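Local coordinates for CRISPR protein (Archaeoglobus fulgidus, PDB 4MJK), which probably acts as a Cas5-family subunit of a type I-A CRISPR Cascade complex, which uses CRISPR RNA to recognise foreign nucleic acid, at residues V167-G172 and D249-E254. Numbering follows the deposited sequence.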
# COMPACT_ATOMS: atom_id res chain seq x y z
N VAL A 167 -31.27 13.65 -8.87
CA VAL A 167 -31.51 13.39 -7.45
C VAL A 167 -32.79 14.05 -6.93
O VAL A 167 -33.24 15.06 -7.47
CB VAL A 167 -30.31 13.83 -6.56
CG1 VAL A 167 -29.04 13.11 -6.98
CG2 VAL A 167 -30.10 15.34 -6.62
N THR A 168 -33.38 13.45 -5.89
CA THR A 168 -34.52 14.03 -5.20
C THR A 168 -34.09 14.49 -3.82
O THR A 168 -33.34 13.79 -3.13
CB THR A 168 -35.63 12.97 -5.01
OG1 THR A 168 -36.05 12.49 -6.29
CG2 THR A 168 -36.81 13.56 -4.27
N GLN A 169 -34.55 15.67 -3.39
CA GLN A 169 -34.20 16.18 -2.07
C GLN A 169 -35.26 15.78 -1.06
O GLN A 169 -36.45 16.03 -1.27
CB GLN A 169 -34.07 17.71 -2.11
CG GLN A 169 -33.32 18.30 -0.93
CD GLN A 169 -33.17 19.82 -1.03
OE1 GLN A 169 -32.16 20.38 -0.59
NE2 GLN A 169 -34.16 20.48 -1.60
N LYS A 170 -34.83 15.15 0.04
CA LYS A 170 -35.74 14.72 1.10
C LYS A 170 -35.25 15.20 2.47
O LYS A 170 -34.08 15.55 2.63
CB LYS A 170 -35.86 13.20 1.12
CG LYS A 170 -36.22 12.55 -0.22
CD LYS A 170 -37.72 12.25 -0.33
CE LYS A 170 -38.08 11.62 -1.68
NZ LYS A 170 -37.46 10.26 -1.87
N ASP A 171 -36.14 15.23 3.46
CA ASP A 171 -35.70 15.37 4.84
C ASP A 171 -36.47 14.40 5.74
O ASP A 171 -37.23 13.57 5.25
CB ASP A 171 -35.76 16.82 5.34
CG ASP A 171 -37.16 17.39 5.31
OD1 ASP A 171 -38.13 16.61 5.37
OD2 ASP A 171 -37.29 18.64 5.25
N GLY A 172 -36.24 14.45 7.05
CA GLY A 172 -36.84 13.48 7.94
C GLY A 172 -35.98 12.23 8.09
O GLY A 172 -34.75 12.30 8.00
N ASP A 249 -30.29 22.77 8.53
CA ASP A 249 -29.55 23.14 7.31
C ASP A 249 -29.23 21.96 6.36
O ASP A 249 -28.56 22.14 5.34
CB ASP A 249 -28.23 23.85 7.66
CG ASP A 249 -28.44 25.03 8.60
OD1 ASP A 249 -29.41 25.79 8.40
OD2 ASP A 249 -27.64 25.19 9.56
N PHE A 250 -29.69 20.76 6.71
CA PHE A 250 -29.27 19.56 5.99
C PHE A 250 -30.44 18.88 5.30
O PHE A 250 -31.57 18.99 5.76
CB PHE A 250 -28.60 18.57 6.93
CG PHE A 250 -27.33 19.08 7.52
CD1 PHE A 250 -27.34 19.81 8.70
CD2 PHE A 250 -26.11 18.85 6.88
CE1 PHE A 250 -26.17 20.30 9.25
CE2 PHE A 250 -24.93 19.33 7.42
CZ PHE A 250 -24.96 20.06 8.60
N LYS A 251 -30.13 18.17 4.22
CA LYS A 251 -31.10 17.43 3.44
C LYS A 251 -30.46 16.13 3.00
O LYS A 251 -29.25 16.03 2.90
CB LYS A 251 -31.49 18.19 2.18
CG LYS A 251 -32.09 19.58 2.40
CD LYS A 251 -33.50 19.48 2.94
CE LYS A 251 -34.14 20.86 3.07
NZ LYS A 251 -35.43 20.75 3.79
N ALA A 252 -31.30 15.15 2.71
CA ALA A 252 -30.88 13.90 2.10
C ALA A 252 -31.12 13.97 0.60
O ALA A 252 -32.17 14.45 0.15
CB ALA A 252 -31.66 12.75 2.70
N TYR A 253 -30.16 13.50 -0.19
CA TYR A 253 -30.31 13.49 -1.64
C TYR A 253 -30.33 12.05 -2.12
O TYR A 253 -29.45 11.26 -1.75
CB TYR A 253 -29.19 14.27 -2.33
CG TYR A 253 -29.21 15.73 -1.99
CD1 TYR A 253 -29.93 16.63 -2.75
CD2 TYR A 253 -28.53 16.20 -0.87
CE1 TYR A 253 -29.96 17.98 -2.42
CE2 TYR A 253 -28.55 17.55 -0.54
CZ TYR A 253 -29.28 18.43 -1.32
OH TYR A 253 -29.31 19.76 -0.98
N GLU A 254 -31.34 11.70 -2.90
CA GLU A 254 -31.57 10.31 -3.26
C GLU A 254 -31.63 10.10 -4.76
O GLU A 254 -32.22 10.90 -5.49
CB GLU A 254 -32.85 9.78 -2.58
CG GLU A 254 -33.21 8.35 -3.00
CD GLU A 254 -34.30 7.72 -2.13
OE1 GLU A 254 -35.00 8.47 -1.42
OE2 GLU A 254 -34.44 6.47 -2.16
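Thr168 and Lys170 pair with Glu254 and Ala252 as two antiparallel hydrogen-bonded pairs, flanking the non-hydrogen-bonded pair Gln169-Tyr253, and the segment axes come within 4.7 Å with their directions 142° apart. Four backbone bonds join the strands: Thr168 N to Glu254 O and Glu254 N to Thr168 O, then Lys170 N to Ala252 O and Ala252 N to Lys170 O. The carbonyls of Thr168, Ala252 and Glu254 also receive CA-H contacts from Tyr253, Gln169 and Val167.

On one face of the ladder Gln169 lies alongside Tyr253, both pointing the same way, with amide and ring planes 32° apart. Its CG, anti to the backbone N (chi1 -162°), starts an extended chain that carries Gln169 OE1 to 2.9 Å from Tyr253 OH; this is a close approach not counted as a bond, the hydroxyl's hydrogen bond going to the backbone O of Arg263. Lys251 crosses this amide, its CG 3.1 Å from Gln169 OE1, and then runs beside Asp171, where Lys251 NZ and Asp171 OD2, 3.2 Å apart, form a salt bridge whose hydrogen bond is weak. Farther along, Val167 brings CG2 to 4.1 Å from Tyr253 CD1.

The other face bears Thr168, Lys170, Ala252 and Glu254. Lys170, bent at chi2 and chi4, swings NZ across to OE1 of the extended Glu254, 3.1 Å away, in a second, diagonal salt bridge, again with a weak hydrogen bond.

Strands 250-255 and 258-263, joined by a two-residue turn, form a C-terminal beta hairpin, which this ladder fastens to strand 157-170 of the six-stranded antiparallel sheet; Lys251 and Tyr253 bond through their backbones to Gly262 and Val260. On the face of Gln169 and Tyr253, Tyr253 packs on Leu67, Ala68 and Val133 of strands 66-73 and 127-134, and Val167 on Phe131 and Val133.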